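Local coordinates for microcin B17-processing protein McbD (Escherichia coli str. K-12 substr. MG1655, PDB 6GRH) that is needed to convert the inactive microcin B17 precursor peptide into the active antibiotic, as the YcaO-family member of an assembly with McbB and McbC, at residues Thr28-Trp33 with Lys49-Ala54; Arg62-Glu67 with Val127-Asp132; Arg112-Phe117 with Val340-Glu345; Cys151-Ser156 with Ser350-Thr355. The protein carries 1 engineered substitution. One frame throughout, in Å; residues are numbered along the deposited sequence.

Overall arrangement
From the N terminus, contact 1 closes first: strand 28-33 meets the start of helix 47-66, with strand 41-45 between them. The same helix runs on to contact 2, where its last turn meets 127-132 after about 60 residues. Contact 3 opens inside that loop, at 112-117, and closes far later at 340-345, so contacts 2 and 3 cross. Contact 4 opens at 151-156, once contact 2 is closed, and ends at 350-355, crossing contact 3. Strands 339-347 and 350-358 are sheet neighbours, so contacts 3 and 4 adjoin. His63 of contact 2 bonds to Tyr341 and stacks on Tyr354, tying the helix to both strands.

Contact 1 of 4, residues Thr28-Trp33 with Lys49-Ala54; sequences TFSQIW and KSIQGA
Ser30 and Ser50 meet hydroxyl to hydroxyl: Ser30 OG donates to Ser50 OG over 2.9 Å, and this is the one hydrogen bond between strand 28-33 and helix residues 49-54. Ser50 OG is carried anti to its own backbone N (chi1 162°), which swings it over the strand, and there it also comes within 3.3 Å of Thr28 O. One helical turn on, Ala54 takes over with a methyl. Its CB rests 3.6 Å from Ser30 O and 3.9 Å from Ser30 CB. The end of Ile32 then reaches the same residue, CD1 lying 3.6 Å from Ala54 O. Small side chains at the middle of the interface let the two axes approach to 7.3 Å, at an angle of 22°. In the next shell, Ser50 OG is also hydrogen-bonded to Ala43 O, so the helix serine is tied to both strands, which are themselves paired between Ala43 and Ser30. Thr28 turns its OG1 to Lys21 and Thr47, while Ile32 also packs on Trp215 of the McbB chain. The arrangement is a helix laid along one face of an antiparallel four-stranded sheet, following directly from its edge strand 41-45.

Contact 2 of 4, residues Arg62-Glu67 with Val127-Asp132; sequences RHFFNE and VIIALD
Phe65 lies with one ring face against Leu131, whose CB stands almost squarely above the ring, 3.8 Å from the centroid and only 8° off the normal, a CH-pi contact. The setting is the C-terminal turn of helix 47-66, against which the loop after strand 121-125 is laid. Leu131 is modelled in two conformers; in the one described here its CD2 lies over the same face, nearest Phe65 CE1, and at the same time touches Phe64 CB at 3.6 Å, so the leucine sits across both phenylalanines. Phe64 is placed differently. With CG anti to its carbonyl carbon (chi1 -69°), it turns the rim of its ring to the loop, CD1 lying 3.5 Å from Ile129 O near the ring plane, and CD1 also approaches Ile129 CG2, although Ile129 too has a second conformer. His63 CD2 stands over the centre of one face of the Phe64 ring. Phe65 also meets the ring of Phe208 of the McbB chain, so this helix end touches both its own loop and the McbB subunit. The backbones are joined by Leu131 N donating to Phe64 O, 2.9 Å and nearly straight at 176°, although the donor comes from above the carbonyl plane. Asp132 N, next along, is buried without a partner. Asp132 OD1, which also bonds to Thr135, accepts from a water that donates to Phe64 O as well, 2.8 Å from OD1 and 3.1 Å from the carbonyl oxygen.

Contact 3 of 4, residues Arg112-Phe117 with Val340-Glu345; sequences RAFNLF and VYYARE. With EDO (1,2-ethanediol), chain N.
Phe114 and Val340 make the tight end of this contact, lying side by side and pointing the same way, with Val340 CB over one face of the phenyl ring, 3.9 Å from its centroid. Val340 CG2 reaches on to Leu116 CD1 at 3.8 Å. Beneath them the backbones are gripped in both directions: Phe114 N donates to Val340 O, and Val340 N donates to Phe114 O over 2.8 Å. The side chain of Phe114 is also flanked by Tyr342, whose ring meets it obliquely with planes at 47°. Such a hydrogen-bonded antiparallel pair joins strand 108-115 to strand 339-347 within the larger sheet of the chain, and Ile161 of helix 157-180 packs on Phe114. Toward Arg112 no further backbone bond links the strands, and Arg112 O is buried without a partner. Here the Arg112 side chain takes over. Its chi1 of 74° sets CG between the backbone N and the carbonyl carbon, bringing CD over a face of the Tyr342 ring, 3.7 Å from the centroid; the bend at chi3 (75°) then turns NH1 to Tyr342 O, 2.9 Å away in the guanidinium plane and on a carbonyl lone pair. One water accepts from Arg112 NH1 and bonds to Tyr341 OH, which is also tied to His63. Arg344 NH1 lies over one face of the Arg112 guanidinium, 3.9 Å from NE, two like charges close together; Arg344 NE is held by Thr31 O of the McbB chain, and Arg344 NH2 donates to O2 of an ethanediol, 2.9 Å away, probably from the crystallisation liquor.

Contact 4 of 4, residues Cys151-Ser156 with Ser350-Thr355; sequences CSFHGS and SLVWYT. With EDO (1,2-ethanediol), chain Q.
Phe153, with CG anti to the backbone N (chi1 171°), and Tyr354, with CG anti to its carbonyl carbon (chi1 -47°), send their rings the same way, and the two lie side by side. The planes are turned 52° to each other, and Phe153 CD1 meets Tyr354 CE2 at 3.5 Å. The far end of the phenyl ring reaches Val352, CE1 to CB, at 3.6 Å. On the opposite face of the sheet sits Trp353, whose NE1 donates to O2 of an ethanediol, probably from the crystallisation liquor, at 2.8 Å, in the indole plane. Leu351 N donates to O1 of the same molecule, which lies close to the carbonyl oxygens of Gly155 and Leu351, two acceptors 3.0 Å apart. The backbone does the rest: Ser152 and Thr355 exchange two hydrogen bonds, as do His154 and Trp353, with Trp353 N 2.8 Å from His154 O. Around them, Phe59 stacks on Phe153, His63 stacks on Tyr354, and Tyr354 OH bonds to Glu345. Ser156 caps Asp159 N with its OG. This is a regular antiparallel strand pair, 151-154 against 350-358, running at its end into an N-capped helix, 157-180, which packs on Trp353 and whose Ser164 is hydrogen-bonded to Thr355 OG1.

Contact 1 of 4, residues Thr28-Trp33 with Lys49-Ala54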
# COMPACT_ATOMS: atom_id res chain seq x y z
N THR E 28 -16.84 6.39 -22.96
CA THR E 28 -15.43 6.38 -22.72
C THR E 28 -14.75 6.57 -24.06
O THR E 28 -15.20 6.01 -25.06
CB THR E 28 -15.01 5.03 -22.10
OG1 THR E 28 -15.57 4.93 -20.79
CG2 THR E 28 -13.49 4.87 -21.99
N PHE E 29 -13.64 7.31 -24.04
CA PHE E 29 -12.83 7.58 -25.20
C PHE E 29 -11.44 7.06 -24.92
O PHE E 29 -10.85 7.37 -23.87
CB PHE E 29 -12.78 9.09 -25.41
CG PHE E 29 -11.93 9.52 -26.57
CD1 PHE E 29 -12.43 9.52 -27.88
CD2 PHE E 29 -10.62 9.96 -26.36
CE1 PHE E 29 -11.63 9.93 -28.95
CE2 PHE E 29 -9.83 10.39 -27.42
CZ PHE E 29 -10.33 10.38 -28.72
N SER E 30 -10.91 6.25 -25.84
CA SER E 30 -9.56 5.69 -25.71
C SER E 30 -8.79 6.01 -26.97
O SER E 30 -9.35 5.99 -28.05
CB SER E 30 -9.58 4.17 -25.50
OG SER E 30 -10.21 3.83 -24.27
N GLN E 31 -7.49 6.29 -26.82
CA GLN E 31 -6.71 6.76 -27.93
C GLN E 31 -5.29 6.19 -27.88
O GLN E 31 -4.72 6.04 -26.80
CB GLN E 31 -6.69 8.28 -27.91
CG GLN E 31 -5.96 8.92 -29.08
CD GLN E 31 -6.18 10.42 -29.17
OE1 GLN E 31 -6.88 10.89 -30.05
NE2 GLN E 31 -5.57 11.17 -28.28
N ILE E 32 -4.76 5.84 -29.05
CA ILE E 32 -3.37 5.47 -29.22
C ILE E 32 -2.67 6.52 -30.08
O ILE E 32 -3.16 6.85 -31.15
CB ILE E 32 -3.25 4.06 -29.81
CG1 ILE E 32 -3.71 3.06 -28.76
CG2 ILE E 32 -1.81 3.77 -30.26
CD1 ILE E 32 -3.88 1.65 -29.23
N TRP E 33 -1.55 7.04 -29.60
CA TRP E 33 -0.73 7.99 -30.35
C TRP E 33 0.59 7.28 -30.67
O TRP E 33 1.15 6.58 -29.82
CB TRP E 33 -0.53 9.30 -29.57
CG TRP E 33 0.44 10.32 -30.18
CD1 TRP E 33 0.16 11.20 -31.19
CD2 TRP E 33 1.81 10.57 -29.81
NE1 TRP E 33 1.28 11.96 -31.48
CE2 TRP E 33 2.29 11.60 -30.64
CE3 TRP E 33 2.66 10.03 -28.84
CZ2 TRP E 33 3.61 12.09 -30.55
CZ3 TRP E 33 3.97 10.51 -28.75
CH2 TRP E 33 4.43 11.54 -29.60
N LYS E 49 -15.20 -1.93 -24.87
CA LYS E 49 -15.32 -1.75 -26.33
C LYS E 49 -14.48 -0.57 -26.83
O LYS E 49 -13.92 -0.63 -27.91
CB LYS E 49 -16.77 -1.57 -26.78
CG LYS E 49 -17.58 -2.85 -26.67
CD LYS E 49 -19.08 -2.62 -26.88
N SER E 50 -14.39 0.50 -26.03
CA SER E 50 -13.57 1.66 -26.42
C SER E 50 -12.07 1.31 -26.41
O SER E 50 -11.32 1.72 -27.31
CB SER E 50 -13.84 2.84 -25.49
OG SER E 50 -12.82 3.81 -25.55
N ILE E 51 -11.65 0.54 -25.41
CA ILE E 51 -10.29 0.08 -25.29
C ILE E 51 -9.98 -0.88 -26.44
O ILE E 51 -8.95 -0.75 -27.09
CB ILE E 51 -10.03 -0.62 -23.93
CG1 ILE E 51 -10.26 0.37 -22.77
CG2 ILE E 51 -8.63 -1.21 -23.91
CD1 ILE E 51 -10.26 -0.30 -21.41
N GLN E 52 -10.86 -1.86 -26.64
CA GLN E 52 -10.71 -2.84 -27.72
C GLN E 52 -10.69 -2.19 -29.10
O GLN E 52 -9.89 -2.59 -29.94
CB GLN E 52 -11.79 -3.93 -27.68
CG GLN E 52 -11.61 -4.88 -26.52
CD GLN E 52 -12.81 -5.77 -26.27
OE1 GLN E 52 -13.93 -5.38 -26.59
NE2 GLN E 52 -12.58 -6.94 -25.67
N GLY E 53 -11.56 -1.20 -29.29
CA GLY E 53 -11.67 -0.46 -30.51
C GLY E 53 -10.44 0.36 -30.82
O GLY E 53 -10.03 0.42 -31.98
N ALA E 54 -9.87 1.04 -29.82
CA ALA E 54 -8.68 1.86 -30.06
C ALA E 54 -7.52 0.97 -30.47
O ALA E 54 -6.78 1.34 -31.40
CB ALA E 54 -8.31 2.69 -28.86

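Contact 2 of 4, residues Arg62-Glu67 with Val127-Asp132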
# COMPACT_ATOMS: atom_id res chain seq x y z
N ARG E 62 -2.10 0.76 -38.76
CA ARG E 62 -0.69 0.45 -38.88
C ARG E 62 -0.43 -0.55 -40.01
O ARG E 62 0.53 -0.41 -40.78
CB ARG E 62 -0.10 -0.06 -37.57
CG ARG E 62 1.40 -0.29 -37.67
CD ARG E 62 1.98 -0.75 -36.34
NE ARG E 62 1.46 -2.06 -35.89
CZ ARG E 62 1.97 -2.76 -34.88
NH1 ARG E 62 3.02 -2.32 -34.15
NH2 ARG E 62 1.47 -3.92 -34.60
N HIS E 63 -1.29 -1.55 -40.12
CA HIS E 63 -1.13 -2.54 -41.17
C HIS E 63 -1.19 -1.94 -42.60
O HIS E 63 -0.27 -2.13 -43.42
CB HIS E 63 -2.18 -3.63 -41.04
CG HIS E 63 -2.03 -4.70 -42.08
ND1 HIS E 63 -1.07 -5.68 -42.00
CD2 HIS E 63 -2.73 -4.93 -43.22
CE1 HIS E 63 -1.20 -6.49 -43.04
NE2 HIS E 63 -2.20 -6.06 -43.79
N PHE E 64 -2.28 -1.23 -42.87
CA PHE E 64 -2.56 -0.70 -44.21
C PHE E 64 -1.65 0.48 -44.56
O PHE E 64 -1.22 0.59 -45.72
CB PHE E 64 -4.05 -0.37 -44.37
CG PHE E 64 -4.90 -1.60 -44.40
CD1 PHE E 64 -4.96 -2.37 -45.56
CD2 PHE E 64 -5.63 -2.01 -43.29
CE1 PHE E 64 -5.75 -3.52 -45.60
CE2 PHE E 64 -6.41 -3.15 -43.34
CZ PHE E 64 -6.46 -3.91 -44.49
N PHE E 65 -1.31 1.31 -43.58
CA PHE E 65 -0.40 2.47 -43.81
C PHE E 65 1.09 2.14 -43.79
O PHE E 65 1.88 2.77 -44.51
CB PHE E 65 -0.67 3.59 -42.78
CG PHE E 65 -1.86 4.45 -43.11
CD1 PHE E 65 -3.16 4.04 -42.82
CD2 PHE E 65 -1.67 5.69 -43.71
CE1 PHE E 65 -4.24 4.83 -43.13
CE2 PHE E 65 -2.77 6.48 -44.05
CZ PHE E 65 -4.04 6.06 -43.76
N ASN E 66 1.51 1.18 -42.97
CA ASN E 66 2.95 1.07 -42.65
C ASN E 66 3.57 -0.26 -42.94
O ASN E 66 4.81 -0.35 -42.87
CB ASN E 66 3.21 1.28 -41.16
CG ASN E 66 2.78 2.63 -40.63
OD1 ASN E 66 2.49 2.72 -39.44
ND2 ASN E 66 2.76 3.66 -41.46
N GLU E 67 2.77 -1.30 -43.19
CA GLU E 67 3.28 -2.68 -43.05
C GLU E 67 3.04 -3.67 -44.19
O GLU E 67 3.46 -4.83 -44.06
CB GLU E 67 2.72 -3.29 -41.77
CG GLU E 67 3.24 -2.64 -40.50
CD GLU E 67 2.68 -3.30 -39.24
OE1 GLU E 67 1.67 -4.04 -39.31
OE2 GLU E 67 3.23 -3.06 -38.14
N VAL E 127 -1.83 -1.86 -55.13
CA VAL E 127 -2.00 -0.40 -55.15
C VAL E 127 -3.34 0.07 -54.55
O VAL E 127 -3.45 1.19 -54.04
CB VAL E 127 -1.82 0.15 -56.57
CG1 VAL E 127 -3.03 -0.19 -57.46
CG2 VAL E 127 -1.53 1.64 -56.55
N ILE E 128 -4.36 -0.78 -54.61
CA ILE E 128 -5.66 -0.46 -54.02
C ILE E 128 -5.65 -0.54 -52.47
O ILE E 128 -6.40 0.17 -51.81
CB ILE E 128 -6.76 -1.37 -54.62
CG1 ILE E 128 -6.80 -1.17 -56.14
CG2 ILE E 128 -8.13 -1.03 -54.02
CD1 ILE E 128 -7.59 -2.21 -56.88
N ILE E 129 -4.78 -1.39 -51.92
CA ILE E 129 -4.81 -1.76 -50.51
C ILE E 129 -3.80 -1.02 -49.63
O ILE E 129 -4.13 -0.61 -48.52
CB ILE E 129 -4.61 -3.29 -50.39
CG1 ILE E 129 -5.99 -3.91 -50.25
CG2 ILE E 129 -3.74 -3.65 -49.20
CD1 ILE E 129 -6.25 -5.09 -51.16
N ALA E 130 -2.58 -0.85 -50.14
CA ALA E 130 -1.51 -0.21 -49.38
C ALA E 130 -1.69 1.32 -49.37
O ALA E 130 -1.86 1.91 -50.42
CB ALA E 130 -0.18 -0.59 -50.01
N LEU E 131 -1.65 1.96 -48.20
CA LEU E 131 -1.89 3.41 -48.15
C LEU E 131 -0.60 4.23 -48.32
O LEU E 131 -0.66 5.38 -48.77
CB LEU E 131 -2.69 3.78 -46.91
CG LEU E 131 -4.20 3.57 -47.14
CD1 LEU E 131 -4.51 2.91 -48.48
CD2 LEU E 131 -4.80 2.77 -46.02
N ASP E 132 0.55 3.61 -48.06
CA ASP E 132 1.84 4.30 -48.26
C ASP E 132 2.19 4.44 -49.75
O ASP E 132 1.61 3.76 -50.59
CB ASP E 132 2.95 3.54 -47.55
CG ASP E 132 3.29 2.24 -48.25
OD1 ASP E 132 2.48 1.28 -48.16
OD2 ASP E 132 4.34 2.18 -48.93
O HOH W 1 1.73 -0.41 -46.12

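Contact 3 of 4, residues Arg112-Phe117 with Val340-Glu345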
# COMPACT_ATOMS: atom_id res chain seq x y z
N ARG E 112 -2.72 -11.10 -51.72
CA ARG E 112 -3.57 -12.27 -51.63
C ARG E 112 -5.04 -11.83 -51.42
O ARG E 112 -5.30 -10.80 -50.80
CB ARG E 112 -3.08 -13.21 -50.51
CG ARG E 112 -3.37 -12.70 -49.09
CD ARG E 112 -2.70 -13.52 -48.02
NE ARG E 112 -1.27 -13.27 -47.92
CZ ARG E 112 -0.72 -12.19 -47.36
NH1 ARG E 112 -1.46 -11.18 -46.86
NH2 ARG E 112 0.60 -12.08 -47.32
N ALA E 113 -5.97 -12.59 -51.98
CA ALA E 113 -7.39 -12.36 -51.75
C ALA E 113 -8.19 -13.61 -52.03
O ALA E 113 -7.69 -14.55 -52.67
CB ALA E 113 -7.88 -11.20 -52.60
N PHE E 114 -9.43 -13.63 -51.58
CA PHE E 114 -10.38 -14.63 -52.07
C PHE E 114 -11.70 -13.98 -52.44
O PHE E 114 -12.05 -12.94 -51.89
CB PHE E 114 -10.56 -15.78 -51.07
CG PHE E 114 -11.06 -15.37 -49.71
CD1 PHE E 114 -12.44 -15.27 -49.45
CD2 PHE E 114 -10.18 -15.15 -48.66
CE1 PHE E 114 -12.91 -14.92 -48.18
CE2 PHE E 114 -10.64 -14.80 -47.41
CZ PHE E 114 -12.01 -14.69 -47.16
N ASN E 115 -12.41 -14.60 -53.38
CA ASN E 115 -13.73 -14.12 -53.78
C ASN E 115 -14.71 -14.33 -52.62
O ASN E 115 -14.82 -15.43 -52.07
CB ASN E 115 -14.19 -14.86 -55.05
CG ASN E 115 -15.57 -14.42 -55.54
OD1 ASN E 115 -16.61 -14.79 -54.98
ND2 ASN E 115 -15.59 -13.64 -56.62
N LEU E 116 -15.42 -13.27 -52.25
CA LEU E 116 -16.33 -13.28 -51.10
C LEU E 116 -17.39 -14.41 -51.15
O LEU E 116 -17.77 -14.95 -50.10
CB LEU E 116 -17.04 -11.93 -50.99
CG LEU E 116 -18.04 -11.70 -49.85
CD1 LEU E 116 -17.35 -11.79 -48.52
CD2 LEU E 116 -18.73 -10.34 -49.98
N PHE E 117 -17.83 -14.76 -52.34
CA PHE E 117 -18.92 -15.72 -52.52
C PHE E 117 -18.45 -17.15 -52.79
O PHE E 117 -18.98 -18.10 -52.22
CB PHE E 117 -19.84 -15.25 -53.64
CG PHE E 117 -20.21 -13.80 -53.54
CD1 PHE E 117 -21.01 -13.36 -52.50
CD2 PHE E 117 -19.73 -12.88 -54.46
CE1 PHE E 117 -21.35 -12.02 -52.40
CE2 PHE E 117 -20.06 -11.54 -54.37
CZ PHE E 117 -20.88 -11.11 -53.34
N VAL E 340 -11.98 -10.34 -50.84
CA VAL E 340 -11.52 -10.11 -49.51
C VAL E 340 -10.00 -10.20 -49.53
O VAL E 340 -9.45 -11.30 -49.67
CB VAL E 340 -12.08 -11.16 -48.55
CG1 VAL E 340 -11.65 -10.86 -47.13
CG2 VAL E 340 -13.60 -11.26 -48.65
N TYR E 341 -9.33 -9.06 -49.38
CA TYR E 341 -7.92 -9.07 -49.02
C TYR E 341 -7.83 -9.51 -47.59
O TYR E 341 -8.65 -9.10 -46.74
CB TYR E 341 -7.29 -7.68 -49.13
CG TYR E 341 -6.01 -7.56 -48.36
CD1 TYR E 341 -4.83 -8.06 -48.87
CD2 TYR E 341 -5.98 -6.95 -47.11
CE1 TYR E 341 -3.64 -7.95 -48.18
CE2 TYR E 341 -4.81 -6.86 -46.37
CZ TYR E 341 -3.63 -7.35 -46.91
OH TYR E 341 -2.46 -7.26 -46.17
N TYR E 342 -6.81 -10.32 -47.29
CA TYR E 342 -6.62 -10.78 -45.91
C TYR E 342 -5.16 -10.92 -45.58
O TYR E 342 -4.32 -11.16 -46.47
CB TYR E 342 -7.39 -12.09 -45.66
CG TYR E 342 -6.80 -13.27 -46.37
CD1 TYR E 342 -7.13 -13.54 -47.68
CD2 TYR E 342 -5.87 -14.08 -45.74
CE1 TYR E 342 -6.55 -14.60 -48.36
CE2 TYR E 342 -5.28 -15.14 -46.40
CZ TYR E 342 -5.59 -15.39 -47.70
OH TYR E 342 -5.00 -16.45 -48.35
N ALA E 343 -4.86 -10.71 -44.30
CA ALA E 343 -3.54 -10.97 -43.73
C ALA E 343 -3.79 -11.43 -42.28
O ALA E 343 -4.86 -11.16 -41.68
CB ALA E 343 -2.68 -9.74 -43.74
N ARG E 344 -2.85 -12.19 -41.76
CA ARG E 344 -2.94 -12.67 -40.39
C ARG E 344 -1.57 -12.82 -39.74
O ARG E 344 -0.56 -13.05 -40.42
CB ARG E 344 -3.78 -13.93 -40.28
CG ARG E 344 -3.14 -15.21 -40.75
CD ARG E 344 -2.64 -15.12 -42.17
NE ARG E 344 -2.43 -16.42 -42.79
CZ ARG E 344 -1.97 -16.61 -44.03
NH1 ARG E 344 -1.62 -15.56 -44.78
NH2 ARG E 344 -1.85 -17.85 -44.52
N GLU E 345 -1.57 -12.69 -38.41
CA GLU E 345 -0.34 -12.72 -37.61
C GLU E 345 -0.62 -13.42 -36.27
O GLU E 345 -1.62 -13.14 -35.61
CB GLU E 345 0.16 -11.28 -37.34
CG GLU E 345 0.56 -10.55 -38.61
CD GLU E 345 0.98 -9.10 -38.43
OE1 GLU E 345 0.53 -8.43 -37.45
OE2 GLU E 345 1.75 -8.64 -39.31
C1 EDO N . 0.23 -16.57 -47.78
O1 EDO N . 0.88 -17.18 -46.65
C2 EDO N . -1.17 -17.13 -48.03
O2 EDO N . -1.40 -18.36 -47.33
O HOH W 2 -0.19 -8.62 -46.80
O HOH W 3 -5.70 -16.77 -51.02

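Contact 4 of 4, residues Cys151-Ser156 with Ser350-Thr355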
# COMPACT_ATOMS: atom_id res chain seq x y z
N CYS E 151 -11.83 -1.63 -44.67
CA CYS E 151 -10.73 -2.20 -43.89
C CYS E 151 -11.21 -2.55 -42.49
O CYS E 151 -12.02 -1.82 -41.91
CB CYS E 151 -9.57 -1.23 -43.76
SG CYS E 151 -8.63 -0.95 -45.28
N SER E 152 -10.72 -3.67 -41.96
CA SER E 152 -11.07 -4.10 -40.61
C SER E 152 -9.97 -4.95 -39.99
O SER E 152 -9.11 -5.49 -40.69
CB SER E 152 -12.40 -4.88 -40.61
OG SER E 152 -13.03 -4.77 -39.35
N PHE E 153 -10.00 -5.01 -38.66
CA PHE E 153 -9.08 -5.81 -37.86
C PHE E 153 -9.88 -6.53 -36.80
O PHE E 153 -10.73 -5.91 -36.15
CB PHE E 153 -8.04 -4.92 -37.19
CG PHE E 153 -7.19 -5.63 -36.18
CD1 PHE E 153 -6.06 -6.33 -36.58
CD2 PHE E 153 -7.53 -5.61 -34.83
CE1 PHE E 153 -5.28 -6.98 -35.65
CE2 PHE E 153 -6.74 -6.27 -33.90
CZ PHE E 153 -5.60 -6.94 -34.30
N HIS E 154 -9.64 -7.82 -36.61
CA HIS E 154 -10.26 -8.52 -35.49
C HIS E 154 -9.53 -9.79 -35.12
O HIS E 154 -8.65 -10.22 -35.84
CB HIS E 154 -11.72 -8.87 -35.84
CG HIS E 154 -12.65 -8.74 -34.67
ND1 HIS E 154 -12.84 -9.77 -33.76
CD2 HIS E 154 -13.38 -7.69 -34.23
CE1 HIS E 154 -13.67 -9.35 -32.81
NE2 HIS E 154 -14.02 -8.10 -33.08
N GLY E 155 -9.89 -10.38 -33.97
CA GLY E 155 -9.35 -11.67 -33.52
C GLY E 155 -9.86 -12.92 -34.21
O GLY E 155 -9.31 -14.00 -33.99
N SER E 156 -10.89 -12.80 -35.04
CA SER E 156 -11.36 -13.93 -35.86
C SER E 156 -11.61 -13.46 -37.28
O SER E 156 -11.99 -12.30 -37.50
CB SER E 156 -12.60 -14.61 -35.25
OG SER E 156 -13.83 -13.95 -35.53
N SER E 350 -3.09 -17.37 -30.66
CA SER E 350 -4.19 -16.92 -31.49
C SER E 350 -3.66 -16.28 -32.76
O SER E 350 -2.46 -16.06 -32.91
CB SER E 350 -5.04 -15.88 -30.72
OG SER E 350 -5.50 -16.45 -29.51
N LEU E 351 -4.57 -15.99 -33.66
CA LEU E 351 -4.29 -15.21 -34.87
C LEU E 351 -5.14 -13.96 -34.80
O LEU E 351 -6.31 -14.03 -34.38
CB LEU E 351 -4.65 -15.99 -36.12
CG LEU E 351 -3.72 -17.14 -36.43
CD1 LEU E 351 -4.31 -18.04 -37.47
CD2 LEU E 351 -2.37 -16.64 -36.90
N VAL E 352 -4.56 -12.84 -35.19
CA VAL E 352 -5.30 -11.62 -35.48
C VAL E 352 -5.35 -11.47 -37.00
O VAL E 352 -4.43 -11.95 -37.69
CB VAL E 352 -4.72 -10.39 -34.78
CG1 VAL E 352 -4.71 -10.60 -33.25
CG2 VAL E 352 -3.31 -9.98 -35.30
N TRP E 353 -6.40 -10.80 -37.48
CA TRP E 353 -6.81 -10.76 -38.89
C TRP E 353 -6.96 -9.34 -39.36
O TRP E 353 -7.56 -8.50 -38.65
CB TRP E 353 -8.12 -11.49 -39.06
CG TRP E 353 -7.94 -12.94 -38.78
CD1 TRP E 353 -8.01 -13.55 -37.57
CD2 TRP E 353 -7.55 -13.93 -39.72
NE1 TRP E 353 -7.71 -14.88 -37.70
CE2 TRP E 353 -7.41 -15.13 -39.01
CE3 TRP E 353 -7.30 -13.91 -41.10
CZ2 TRP E 353 -7.07 -16.33 -39.63
CZ3 TRP E 353 -6.94 -15.11 -41.72
CH2 TRP E 353 -6.85 -16.30 -40.99
N TYR E 354 -6.43 -9.06 -40.54
CA TYR E 354 -6.63 -7.79 -41.23
C TYR E 354 -7.37 -8.15 -42.51
O TYR E 354 -6.97 -9.12 -43.20
CB TYR E 354 -5.30 -7.13 -41.58
CG TYR E 354 -4.31 -7.08 -40.45
CD1 TYR E 354 -3.48 -8.16 -40.20
CD2 TYR E 354 -4.19 -5.95 -39.65
CE1 TYR E 354 -2.54 -8.11 -39.15
CE2 TYR E 354 -3.27 -5.89 -38.61
CZ TYR E 354 -2.44 -6.96 -38.37
OH TYR E 354 -1.52 -6.89 -37.35
N THR E 355 -8.43 -7.41 -42.82
CA THR E 355 -9.18 -7.67 -44.04
C THR E 355 -9.56 -6.36 -44.70
O THR E 355 -9.74 -5.35 -44.02
CB THR E 355 -10.50 -8.44 -43.78
OG1 THR E 355 -11.20 -7.82 -42.71
CG2 THR E 355 -10.23 -9.90 -43.44
C1 EDO Q . -7.89 -17.55 -33.46
O1 EDO Q . -7.50 -16.18 -33.30
C2 EDO Q . -7.90 -17.91 -34.95
O2 EDO Q . -8.31 -16.79 -35.75